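Local coordinates for protein OLD nuclease (Thermus scotoductus, PDB 6P74) that degrades linear and supercoiled double-stranded DNA from 5' to 3' as a metal-dependent exonuclease that also nicks circular DNA and has DNA-stimulated ATPase activity, at residues V428-D433 and Q461-C466; R471-Q476 and I519-R524. All blocks are in the same frame, centred on the assembly; numbering follows the deposited sequence.

Contact 1 of 2, residues V428-D433 and Q461-C466; sequences VVHDED and QRIQAC. With SM (samarium (III) ion), chain O.
Ile463 packs against His430 and Val428, joining helix 443-467 to strand 426-431. The apolar contact is small and buried. Ile463 CG2 does most of the touching. It lies 4.0 Å from His430 CD2 and 4.2 Å from Val428 CG1. The CD1 methyl of Ile463 sits over one face of the imidazole, displaced toward the rim on the CD2 side. Val428 reaches the helix with CG1, which is anti to its backbone N (chi1 -177°). Its side chain also touches Ile412 and Val416 of helix 409-422, which places Val428 between the two helices and the sheet.

The polar contacts hold the His430 ring at both nitrogens. ND1 donates to Asp431 O at 2.7 Å, with an N-H...O angle of 160°. The acceptor is close to the ring plane, but the donor stands above the carbonyl plane of Asp431. At the other nitrogen, NE2 is 3.0 Å from a water at the ring edge, in plane. The same water donates a weak bond to Gln464 OE1. It thus links the strand to the helix where no direct hydrogen bond joins the two segments. Together these bonds limit rotation of the imidazole.

Of the two segments, 428-433 holds the metal-binding groups. Asp431 OD2 binds the samarium ion, the metal seen here, at 2.4 Å. Its OD1 accepts from Leu479 N, which steadies the carboxylate. A second water bridges the ion to Asp433 OD1. Glu480 is the other protein ligand of the samarium. Asp431, Asp433 and Glu377 are inferred to bind a divalent metal; Glu377 touches His430 and accepts from Asp431 N. Asp431-Glu432-Asp433 is the DxD motif of a Toprim domain, here backed by a helix of its alpha/beta fold.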
loop_
_atom_site.group_PDB
_atom_site.type_symbol
_atom_site.label_atom_id
_atom_site.label_comp_id
_atom_site.label_asym_id
_atom_site.label_seq_id
_atom_site.Cartn_x
_atom_site.Cartn_y
_atom_site.Cartn_z
ATOM N N VAL A 428 15.563 -5.661 37.215
ATOM C CA VAL A 428 14.896 -5.159 38.410
ATOM C C VAL A 428 15.948 -4.641 39.401
ATOM O O VAL A 428 16.946 -5.324 39.679
ATOM C CB VAL A 428 14.046 -6.251 39.080
ATOM C CG1 VAL A 428 13.324 -5.660 40.259
ATOM C CG2 VAL A 428 13.063 -6.883 38.095
ATOM N N VAL A 429 15.704 -3.463 39.978
ATOM C CA VAL A 429 16.407 -3.031 41.189
ATOM C C VAL A 429 15.358 -2.674 42.224
ATOM O O VAL A 429 14.417 -1.934 41.922
ATOM C CB VAL A 429 17.333 -1.815 40.980
ATOM C CG1 VAL A 429 18.498 -1.866 41.958
ATOM C CG2 VAL A 429 17.786 -1.690 39.553
ATOM N N HIS A 430 15.554 -3.126 43.458
ATOM C CA HIS A 430 14.698 -2.679 44.544
ATOM C C HIS A 430 15.469 -2.731 45.864
ATOM O O HIS A 430 16.535 -3.353 45.976
ATOM C CB HIS A 430 13.429 -3.528 44.606
ATOM C CG HIS A 430 13.685 -4.943 45.004
ATOM N ND1 HIS A 430 13.841 -5.322 46.316
ATOM C CD2 HIS A 430 13.845 -6.071 44.263
ATOM C CE1 HIS A 430 14.060 -6.627 46.371
ATOM N NE2 HIS A 430 14.065 -7.104 45.139
ATOM N N ASP A 431 14.896 -2.094 46.880
ATOM C CA ASP A 431 15.484 -2.115 48.216
ATOM C C ASP A 431 15.169 -3.418 48.931
ATOM O O ASP A 431 14.134 -4.045 48.699
ATOM C CB ASP A 431 14.969 -0.934 49.062
ATOM C CG ASP A 431 15.527 0.425 48.602
ATOM O OD1 ASP A 431 16.505 0.413 47.838
ATOM O OD2 ASP A 431 14.978 1.497 48.969
ATOM N N GLU A 432 16.066 -3.814 49.836
ATOM C CA GLU A 432 15.772 -4.963 50.681
ATOM C C GLU A 432 14.697 -4.621 51.711
ATOM O O GLU A 432 13.719 -5.360 51.869
ATOM C CB GLU A 432 17.044 -5.448 51.366
ATOM C CG GLU A 432 16.887 -6.728 52.202
ATOM C CD GLU A 432 18.106 -6.942 53.112
ATOM O OE1 GLU A 432 18.924 -6.007 53.205
ATOM O OE2 GLU A 432 18.254 -8.014 53.745
ATOM N N ASP A 433 14.873 -3.512 52.438
ATOM C CA ASP A 433 13.887 -3.036 53.418
ATOM C C ASP A 433 13.724 -3.988 54.597
ATOM O O ASP A 433 12.626 -4.164 55.119
ATOM C CB ASP A 433 12.541 -2.771 52.763
ATOM C CG ASP A 433 12.542 -1.475 51.992
ATOM O OD1 ASP A 433 13.270 -0.555 52.424
ATOM O OD2 ASP A 433 11.830 -1.361 50.979
ATOM N N GLN A 461 11.364 -12.344 47.870
ATOM C CA GLN A 461 11.440 -13.692 47.323
ATOM C C GLN A 461 10.501 -13.865 46.137
ATOM O O GLN A 461 10.840 -14.562 45.175
ATOM C CB GLN A 461 11.125 -14.723 48.413
ATOM C CG GLN A 461 11.313 -16.156 47.970
ATOM C CD GLN A 461 12.635 -16.355 47.220
ATOM O OE1 GLN A 461 12.640 -16.737 46.045
ATOM N NE2 GLN A 461 13.760 -16.084 47.892
ATOM N N ARG A 462 9.326 -13.244 46.169
ATOM C CA ARG A 462 8.429 -13.382 45.025
ATOM C C ARG A 462 9.003 -12.696 43.790
ATOM O O ARG A 462 8.922 -13.238 42.680
ATOM C CB ARG A 462 7.058 -12.831 45.347
ATOM C CG ARG A 462 6.274 -13.573 46.424
ATOM C CD ARG A 462 5.025 -12.734 46.806
ATOM N NE ARG A 462 4.195 -12.570 45.614
ATOM C CZ ARG A 462 3.361 -13.499 45.128
ATOM N NH1 ARG A 462 3.213 -14.666 45.750
ATOM N NH2 ARG A 462 2.664 -13.264 44.017
ATOM N N ILE A 463 9.627 -11.527 43.970
ATOM C CA ILE A 463 10.274 -10.852 42.848
ATOM C C ILE A 463 11.377 -11.728 42.267
ATOM O O ILE A 463 11.575 -11.794 41.048
ATOM C CB ILE A 463 10.802 -9.473 43.299
ATOM C CG1 ILE A 463 9.638 -8.485 43.366
ATOM C CG2 ILE A 463 11.873 -8.978 42.329
ATOM C CD1 ILE A 463 9.912 -7.270 44.245
ATOM N N GLN A 464 12.121 -12.400 43.133
ATOM C CA GLN A 464 13.211 -13.255 42.691
ATOM C C GLN A 464 12.685 -14.474 41.932
ATOM O O GLN A 464 13.296 -14.926 40.953
ATOM C CB GLN A 464 14.017 -13.665 43.919
ATOM C CG GLN A 464 15.185 -14.487 43.635
ATOM C CD GLN A 464 16.457 -13.795 44.033
ATOM O OE1 GLN A 464 16.550 -12.555 44.038
ATOM N NE2 GLN A 464 17.457 -14.588 44.367
ATOM N N ALA A 465 11.545 -15.010 42.367
ATOM C CA ALA A 465 10.953 -16.165 41.706
ATOM C C ALA A 465 10.455 -15.812 40.308
ATOM O O ALA A 465 10.661 -16.579 39.363
ATOM C CB ALA A 465 9.806 -16.727 42.554
ATOM N N CYS A 466 9.803 -14.662 40.139
ATOM C CA CYS A 466 9.312 -14.408 38.793
ATOM C C CYS A 466 10.407 -13.843 37.891
ATOM O O CYS A 466 10.505 -14.243 36.729
ATOM C CB CYS A 466 8.088 -13.501 38.816
ATOM S SG CYS A 466 8.251 -11.962 39.784
HETATM SM SM SM O . 13.152 2.962 49.277
HETATM O O HOH W 1 14.624 -10.003 45.240
HETATM O O HOH W 2 13.378 1.891 51.631
#

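Contact 2 of 2, residues R471-Q476 and I519-R524; sequences RVFVVQ and IRQVTR
Gln521 puts CG opposite its backbone N (chi1 178°); the extended chain beyond carries the amide from helix 513-523 to the edge of the Phe473 ring. Phe473 swings its own ring toward the helix with CG anti to its carbonyl carbon (chi1 -64°). Gln521 OE1 lies 3.4 Å from Phe473 CZ. Gln521 CD is 3.8 Å from the same atom and sits in the plane of the ring, at its edge. The amide and ring planes are 74° apart, so the two flat groups do not stack. Higher up the Gln521 chain, CB is 4.1 Å from Phe473 CZ.

The amide nitrogen turns toward the start of the strand. Gln521 NE2 is 4.0 Å from Arg471 CA, and it donates a hydrogen bond to Glu470 O. This bond ties the helix to the residue just before Arg471 and helps set the amide's orientation.

Within the chain, strand 472-475 is an outermost strand of the four-stranded parallel sheet of the Toprim domain. Helix 513-523 covers one side of it near the C-terminus of the chain. Phe473 also touches Glu517 and Ala518 of this helix, while Val522 touches Val427 of the neighbouring strand.

Just past the helix, Arg524 folds back so that Gln521 CA lies 3.6 Å above one face of its guanidinium, offset toward the rim. Arg524 N also donates to Gln521 O. Toward the end of the helix, Ile519 O accepts from both Thr523 N and Thr523 OG1, which approach from opposite faces of its carbonyl plane.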
loop_
_atom_site.group_PDB
_atom_site.type_symbol
_atom_site.label_atom_id
_atom_site.label_comp_id
_atom_site.label_asym_id
_atom_site.label_seq_id
_atom_site.Cartn_x
_atom_site.Cartn_y
_atom_site.Cartn_z
ATOM N N ARG A 471 18.499 -11.392 37.118
ATOM C CA ARG A 471 17.963 -10.134 36.621
ATOM C C ARG A 471 17.624 -9.152 37.733
ATOM O O ARG A 471 17.103 -8.067 37.446
ATOM C CB ARG A 471 16.722 -10.405 35.762
ATOM C CG ARG A 471 16.969 -11.459 34.694
ATOM C CD ARG A 471 16.333 -11.087 33.354
ATOM N NE ARG A 471 14.963 -11.518 33.241
ATOM C CZ ARG A 471 14.611 -12.776 33.007
ATOM N NH1 ARG A 471 15.566 -13.694 32.903
ATOM N NH2 ARG A 471 13.325 -13.117 32.890
ATOM N N VAL A 472 17.900 -9.496 38.989
ATOM C CA VAL A 472 17.458 -8.717 40.138
ATOM C C VAL A 472 18.660 -8.240 40.935
ATOM O O VAL A 472 19.528 -9.041 41.304
ATOM C CB VAL A 472 16.503 -9.522 41.034
ATOM C CG1 VAL A 472 16.059 -8.663 42.235
ATOM C CG2 VAL A 472 15.332 -9.905 40.251
ATOM N N PHE A 473 18.694 -6.937 41.207
ATOM C CA PHE A 473 19.697 -6.319 42.070
ATOM C C PHE A 473 19.013 -5.771 43.319
ATOM O O PHE A 473 17.979 -5.108 43.218
ATOM C CB PHE A 473 20.439 -5.217 41.308
ATOM C CG PHE A 473 21.227 -5.742 40.134
ATOM C CD1 PHE A 473 20.581 -6.167 38.983
ATOM C CD2 PHE A 473 22.598 -5.889 40.216
ATOM C CE1 PHE A 473 21.295 -6.696 37.913
ATOM C CE2 PHE A 473 23.329 -6.395 39.140
ATOM C CZ PHE A 473 22.678 -6.794 37.985
ATOM N N VAL A 474 19.578 -6.047 44.496
ATOM C CA VAL A 474 18.944 -5.643 45.742
ATOM C C VAL A 474 19.833 -4.630 46.447
ATOM O O VAL A 474 20.982 -4.933 46.779
ATOM C CB VAL A 474 18.645 -6.832 46.655
ATOM C CG1 VAL A 474 17.932 -6.314 47.894
ATOM C CG2 VAL A 474 17.761 -7.887 45.901
ATOM N N VAL A 475 19.301 -3.432 46.686
ATOM C CA VAL A 475 20.023 -2.430 47.471
ATOM C C VAL A 475 19.771 -2.696 48.952
ATOM O O VAL A 475 18.630 -2.611 49.412
ATOM C CB VAL A 475 19.597 -1.004 47.098
ATOM C CG1 VAL A 475 20.455 -0.012 47.903
ATOM C CG2 VAL A 475 19.753 -0.767 45.620
ATOM N N GLN A 476 20.834 -3.018 49.694
ATOM C CA GLN A 476 20.817 -3.385 51.118
ATOM C C GLN A 476 21.343 -2.241 51.971
ATOM O O GLN A 476 22.498 -1.825 51.773
ATOM C CB GLN A 476 21.710 -4.604 51.347
ATOM C CG GLN A 476 21.447 -5.753 50.426
ATOM C CD GLN A 476 22.115 -6.997 50.933
ATOM O OE1 GLN A 476 23.269 -7.256 50.612
ATOM N NE2 GLN A 476 21.413 -7.752 51.774
ATOM N N ILE A 519 22.112 -0.739 36.457
ATOM C CA ILE A 519 22.061 0.152 35.296
ATOM C C ILE A 519 23.069 -0.281 34.235
ATOM O O ILE A 519 22.777 -0.247 33.030
ATOM C CB ILE A 519 22.261 1.614 35.737
ATOM C CG1 ILE A 519 21.003 2.097 36.463
ATOM C CG2 ILE A 519 22.491 2.522 34.522
ATOM C CD1 ILE A 519 21.249 3.155 37.469
ATOM N N ARG A 520 24.250 -0.742 34.663
ATOM C CA ARG A 520 25.230 -1.262 33.712
ATOM C C ARG A 520 24.711 -2.514 33.002
ATOM O O ARG A 520 24.969 -2.709 31.814
ATOM C CB ARG A 520 26.562 -1.567 34.417
ATOM C CG ARG A 520 27.331 -0.354 34.890
ATOM C CD ARG A 520 28.717 -0.744 35.380
ATOM N NE ARG A 520 29.397 0.382 35.999
ATOM C CZ ARG A 520 30.071 1.291 35.322
ATOM N NH1 ARG A 520 30.174 1.189 34.005
ATOM N NH2 ARG A 520 30.639 2.301 35.958
ATOM N N GLN A 521 23.992 -3.388 33.715
ATOM C CA GLN A 521 23.469 -4.592 33.061
ATOM C C GLN A 521 22.382 -4.246 32.043
ATOM O O GLN A 521 22.384 -4.762 30.914
ATOM C CB GLN A 521 22.938 -5.585 34.100
ATOM C CG GLN A 521 22.327 -6.880 33.468
ATOM C CD GLN A 521 22.286 -8.061 34.457
ATOM O OE1 GLN A 521 23.295 -8.404 35.073
ATOM N NE2 GLN A 521 21.115 -8.668 34.617
ATOM N N VAL A 522 21.429 -3.387 32.420
ATOM C CA VAL A 522 20.352 -3.077 31.479
ATOM C C VAL A 522 20.883 -2.317 30.269
ATOM O O VAL A 522 20.262 -2.343 29.203
ATOM C CB VAL A 522 19.209 -2.288 32.150
ATOM C CG1 VAL A 522 19.577 -0.804 32.238
ATOM C CG2 VAL A 522 17.848 -2.485 31.367
ATOM N N THR A 523 22.038 -1.660 30.409
ATOM C CA THR A 523 22.674 -0.933 29.321
ATOM C C THR A 523 23.512 -1.835 28.424
ATOM O O THR A 523 23.806 -1.461 27.284
ATOM C CB THR A 523 23.562 0.182 29.903
ATOM O OG1 THR A 523 22.744 1.278 30.322
ATOM C CG2 THR A 523 24.546 0.681 28.867
ATOM N N ARG A 524 23.892 -3.003 28.902
ATOM C CA ARG A 524 24.887 -3.817 28.208
ATOM C C ARG A 524 24.303 -4.417 26.936
ATOM O O ARG A 524 23.300 -5.143 27.008
ATOM C CB ARG A 524 25.391 -4.911 29.144
ATOM C CG ARG A 524 26.774 -5.423 28.815
ATOM C CD ARG A 524 27.602 -5.637 30.092
ATOM N NE ARG A 524 26.930 -6.499 31.060
ATOM C CZ ARG A 524 26.834 -6.233 32.365
ATOM N NH1 ARG A 524 27.373 -5.117 32.854
ATOM N NH2 ARG A 524 26.207 -7.083 33.183
#

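Contacts 1 and 2 meet in the parallel sheet of the Toprim domain, with centres 11 Å apart. Strands 426-431 and 472-475 are neighbours there. Phe473 N is 2.8 Å from Val428 O, and Val475 N is 2.9 Å from His430 O; both are probable hydrogen bonds. Val475 CB also packs 3.5 Å from Asp431 OD1. Helix 443-467 of contact 1 is followed in the chain, after a short connection, by strand 472-475 of contact 2. Contact 1 borders the metal; contact 2 lies farther off, with the Phe473 side chain about 14 Å from the samarium ion and about 9 Å from the Asp431 side chain.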